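Local coordinates for protein dTDP-4-amino-4,6-dideoxyglucose formyltransferase (PDB 5VYQ) that probably transfers a formyl group from a reduced folate cofactor to the sugar amino group of dTDP-4-amino-4,6-dideoxyglucose, at residues L27-H32 against H83-F88. Residues are numbered along the deposited sequence; the frame is centred on the assembly and turned at random. Where two conformers were deposited one is given.
Sequences LTDNVH and HCKQRF. With 0FX (dTDP-4-amino-4,6-dideoxyglucose), chain D; FON (N-{[4-({[(6R)-2-amino-5-formyl-4-oxo-1,4,5,6,7,8-hexahydropteridin-6-yl]methyl}amino)phenyl]carbonyl}-L-glutamic acid), chain C.
N30 lays its CB and amide carbon against the imidazole of H83, N30 CG 3.6 Å from H83 ND1, with amide and ring planes 51° apart. Both side chains close on the diphosphate of dTDP-4-amino-4,6-dideoxyglucose: H83 ND1 donates to O3P at 2.8 Å, N30 ND2 to O2P at 3.0 Å and more weakly to O3P. H83 NE2 is hydrogen-bonded to E166 OE2, and the two ring bonds together probably hold the rotation of the imidazole. A chi1 of 175° brings N30 CG beside the carbonyl carbon; N30 is the N-cap of helix 31-43, its OD1 accepting a weak bond from H32 N and another from A33 N, while ND2 reaches the phosphates. Next to this pair, D29 OD2 accepts an almost straight bond from K85 N at 2.8 Å, approached on its anti side, and also has a hydrogen bond with S52 OG. D29 N donates to H83 O (3.2 Å). In this Rossmann-like formyltransferase sheet, strands 24-28 and 78-82 are parallel neighbours, and the loops leaving their C-terminal ends meet here to line the active-site cleft. K85, bent at chi2 and chi4, sends NZ to O1P of the nucleotide at 3.0 Å. L27 CB packs on C84 SG at 3.8 Å, and L27 CD1 meets F88 CZ obliquely. The second loop also binds the folate: F88 O accepts a nearly straight bond from NA2, Q86 O a weak one from N8.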
loop_
_atom_site.group_PDB
_atom_site.type_symbol
_atom_site.label_atom_id
_atom_site.label_comp_id
_atom_site.label_asym_id
_atom_site.label_seq_id
_atom_site.Cartn_x
_atom_site.Cartn_y
_atom_site.Cartn_z
ATOM N N LEU A 27 9.487 33.326 9.686
ATOM C CA LEU A 27 9.243 32.989 8.288
ATOM C C LEU A 27 8.885 31.508 8.295
ATOM O O LEU A 27 9.628 30.653 8.805
ATOM C CB LEU A 27 10.462 33.286 7.431
ATOM C CG LEU A 27 10.574 34.822 7.264
ATOM C CD1 LEU A 27 12.027 35.203 7.161
ATOM C CD2 LEU A 27 9.747 35.129 6.027
ATOM N N THR A 28 7.759 31.168 7.683
ATOM C CA THR A 28 7.272 29.788 7.674
ATOM C C THR A 28 6.477 29.467 6.408
ATOM O O THR A 28 5.639 30.256 5.980
ATOM C CB THR A 28 6.408 29.553 8.921
ATOM O OG1 THR A 28 5.970 28.194 8.994
ATOM C CG2 THR A 28 5.222 30.498 9.004
ATOM N N ASP A 29 6.742 28.306 5.828
ATOM C CA ASP A 29 6.082 27.846 4.612
ATOM C C ASP A 29 5.351 26.508 4.800
ATOM O O ASP A 29 5.014 25.834 3.819
ATOM C CB ASP A 29 7.099 27.726 3.476
ATOM C CG ASP A 29 7.566 29.069 2.979
ATOM O OD1 ASP A 29 6.749 30.002 2.934
ATOM O OD2 ASP A 29 8.763 29.181 2.623
ATOM N N ASN A 30 5.150 26.093 6.039
ATOM C CA ASN A 30 4.590 24.783 6.405
ATOM C C ASN A 30 3.382 24.991 7.324
ATOM O O ASN A 30 3.410 25.773 8.265
ATOM C CB ASN A 30 5.674 23.932 7.089
ATOM C CG ASN A 30 5.165 22.609 7.612
ATOM O OD1 ASN A 30 4.547 22.554 8.663
ATOM N ND2 ASN A 30 5.463 21.527 6.903
ATOM N N VAL A 31 2.283 24.286 7.036
ATOM C CA VAL A 31 1.038 24.456 7.758
ATOM C C VAL A 31 1.157 24.170 9.259
ATOM O O VAL A 31 0.640 24.910 10.068
ATOM C CB VAL A 31 -0.060 23.601 7.089
ATOM C CG1 VAL A 31 0.193 22.109 7.285
ATOM C CG2 VAL A 31 -1.447 23.989 7.552
ATOM N N HIS A 32 1.873 23.107 9.630
ATOM C CA HIS A 32 2.028 22.766 11.033
ATOM C C HIS A 32 2.911 23.810 11.724
ATOM O O HIS A 32 2.624 24.270 12.826
ATOM C CB HIS A 32 2.633 21.371 11.229
ATOM C CG HIS A 32 2.007 20.322 10.372
ATOM N ND1 HIS A 32 0.749 19.819 10.622
ATOM C CD2 HIS A 32 2.433 19.727 9.234
ATOM C CE1 HIS A 32 0.440 18.933 9.688
ATOM N NE2 HIS A 32 1.444 18.862 8.832
ATOM N N HIS A 83 10.537 26.215 9.047
ATOM C CA HIS A 83 10.408 25.568 7.769
ATOM C C HIS A 83 10.185 26.587 6.655
ATOM O O HIS A 83 9.287 26.432 5.804
ATOM C CB HIS A 83 9.262 24.551 7.682
ATOM C CG HIS A 83 9.242 23.444 8.701
ATOM N ND1 HIS A 83 8.622 22.243 8.418
ATOM C CD2 HIS A 83 9.654 23.359 9.990
ATOM C CE1 HIS A 83 8.664 21.465 9.487
ATOM N NE2 HIS A 83 9.309 22.108 10.444
ATOM N N CYS A 84 10.968 27.662 6.652
ATOM C CA CYS A 84 11.006 28.569 5.532
ATOM C C CYS A 84 11.764 27.928 4.384
ATOM O O CYS A 84 12.890 27.466 4.571
ATOM C CB CYS A 84 11.728 29.860 5.954
ATOM S SG CYS A 84 11.856 31.074 4.644
ATOM N N LYS A 85 11.178 27.924 3.200
ATOM C CA LYS A 85 11.812 27.266 2.055
ATOM C C LYS A 85 12.814 28.164 1.330
ATOM O O LYS A 85 13.680 27.632 0.614
ATOM C CB LYS A 85 10.766 26.740 1.034
ATOM C CG LYS A 85 9.929 25.587 1.546
ATOM C CD LYS A 85 10.471 24.209 1.152
ATOM C CE LYS A 85 9.603 22.996 1.517
ATOM N NZ LYS A 85 8.139 23.142 1.279
ATOM N N GLN A 86 12.732 29.471 1.580
ATOM C CA GLN A 86 13.646 30.435 0.947
ATOM C C GLN A 86 14.980 30.473 1.706
ATOM O O GLN A 86 14.978 30.710 2.913
ATOM C CB GLN A 86 13.002 31.810 0.967
ATOM C CG GLN A 86 13.881 32.825 0.246
ATOM C CD GLN A 86 13.154 34.126 -0.065
ATOM O OE1 GLN A 86 12.244 34.545 0.658
ATOM N NE2 GLN A 86 13.630 34.823 -1.110
ATOM N N ARG A 87 16.109 30.262 1.033
ATOM C CA ARG A 87 17.408 30.336 1.689
ATOM C C ARG A 87 17.652 31.767 2.168
ATOM O O ARG A 87 17.278 32.734 1.511
ATOM C CB ARG A 87 18.531 29.883 0.738
ATOM C CG ARG A 87 19.819 29.522 1.452
ATOM C CD ARG A 87 20.705 28.656 0.584
ATOM N NE ARG A 87 21.945 28.304 1.257
ATOM C CZ ARG A 87 22.663 27.261 0.875
ATOM N NH1 ARG A 87 23.794 26.951 1.482
ATOM N NH2 ARG A 87 22.216 26.513 -0.124
ATOM N N PHE A 88 18.268 31.897 3.338
ATOM C CA PHE A 88 18.603 33.185 3.944
ATOM C C PHE A 88 19.978 33.529 3.375
ATOM O O PHE A 88 20.931 32.757 3.551
ATOM C CB PHE A 88 18.691 33.067 5.460
ATOM C CG PHE A 88 17.359 32.935 6.186
ATOM C CD1 PHE A 88 17.351 33.043 7.563
ATOM C CD2 PHE A 88 16.120 32.777 5.540
ATOM C CE1 PHE A 88 16.186 32.934 8.323
ATOM C CE2 PHE A 88 14.961 32.667 6.283
ATOM C CZ PHE A 88 14.969 32.758 7.667
HETATM O O4P 0FX D . 8.704 19.591 6.478
HETATM P P2 0FX D . 9.010 20.614 5.438
HETATM O O3P 0FX D . 8.395 21.981 5.638
HETATM O O1G 0FX D . 10.623 20.556 5.376
HETATM C C1G 0FX D . 11.356 20.911 4.217
HETATM C C2G 0FX D . 12.726 20.231 4.337
HETATM O O2G 0FX D . 12.467 18.828 4.483
HETATM C C3G 0FX D . 13.434 20.729 5.608
HETATM O O3G 0FX D . 14.646 19.981 5.873
HETATM C C4G 0FX D . 13.607 22.240 5.515
HETATM N N4A 0FX D . 14.232 22.671 6.788
HETATM C C5G 0FX D . 12.234 22.881 5.300
HETATM C C6G 0FX D . 12.453 24.338 4.896
HETATM O O5G 0FX D . 11.504 22.336 4.187
HETATM O OPP 0FX D . 8.644 20.086 3.962
HETATM P P 0FX D . 7.205 19.892 3.255
HETATM O O1P 0FX D . 7.400 20.268 1.838
HETATM O O2P 0FX D . 6.144 20.520 4.121
HETATM O O5 0FX D . 6.942 18.311 3.319
HETATM C C5 0FX D . 6.622 17.660 4.526
HETATM C C4 0FX D . 6.766 16.163 4.333
HETATM O O4 0FX D . 5.797 15.747 3.372
HETATM C C3 0FX D . 8.082 15.662 3.741
HETATM O O3 0FX D . 9.059 15.465 4.770
HETATM C C2 0FX D . 7.749 14.344 3.068
HETATM C C1 0FX D . 6.342 14.661 2.614
HETATM N N11 0FX D . 6.297 15.038 1.196
HETATM C C61 0FX D . 6.143 16.299 0.744
HETATM C C51 0FX D . 6.072 16.572 -0.609
HETATM C C5A 0FX D . 5.943 18.001 -1.071
HETATM C C21 0FX D . 6.233 14.017 0.250
HETATM O O21 0FX D . 6.327 12.780 0.677
HETATM N N31 0FX D . 6.177 14.242 -1.063
HETATM C C41 0FX D . 6.039 15.517 -1.493
HETATM O O41 0FX D . 5.956 15.713 -2.824
HETATM N N1 FON C . 19.141 29.494 5.009
HETATM C C2 FON C . 20.369 29.081 5.304
HETATM N NA2 FON C . 21.412 29.916 5.028
HETATM N N3 FON C . 20.555 27.864 5.841
HETATM C C4 FON C . 19.541 27.007 6.111
HETATM O O4 FON C . 19.752 25.892 6.646
HETATM C C4A FON C . 18.165 27.449 5.829
HETATM N N5 FON C . 16.998 26.685 5.999
HETATM C C6 FON C . 15.889 27.053 5.103
HETATM C C7 FON C . 15.603 28.542 5.313
HETATM N N8 FON C . 16.804 29.282 5.013
HETATM C C8A FON C . 18.030 28.787 5.261
HETATM C C9 FON C . 16.154 26.693 3.624
HETATM N N10 FON C . 16.221 25.240 3.493
HETATM C C11 FON C . 16.922 23.249 -0.091
HETATM C C12 FON C . 16.811 22.548 1.110
HETATM C C13 FON C . 16.576 23.237 2.295
HETATM C C14 FON C . 16.430 24.619 2.299
HETATM C C15 FON C . 16.539 25.333 1.110
HETATM C C16 FON C . 16.787 24.643 -0.077
HETATM C C FON C . 17.183 22.467 -1.385
HETATM O O FON C . 17.105 21.221 -1.452
HETATM N N FON C . 17.477 23.177 -2.479
HETATM C CA FON C . 17.659 22.590 -3.806
HETATM C CB FON C . 16.732 23.222 -4.857
HETATM C CG FON C . 15.273 23.030 -4.428
HETATM C CD FON C . 14.211 23.188 -5.498
HETATM O OE1 FON C . 14.525 23.012 -6.693
HETATM O OE2 FON C . 13.031 23.446 -5.139
HETATM C CT FON C . 19.099 22.723 -4.204
HETATM O O1 FON C . 19.476 21.962 -5.127
HETATM O O2 FON C . 19.835 23.547 -3.605
HETATM C CP1 FON C . 16.938 25.734 6.832
HETATM O O3 FON C . 15.927 25.052 6.959
#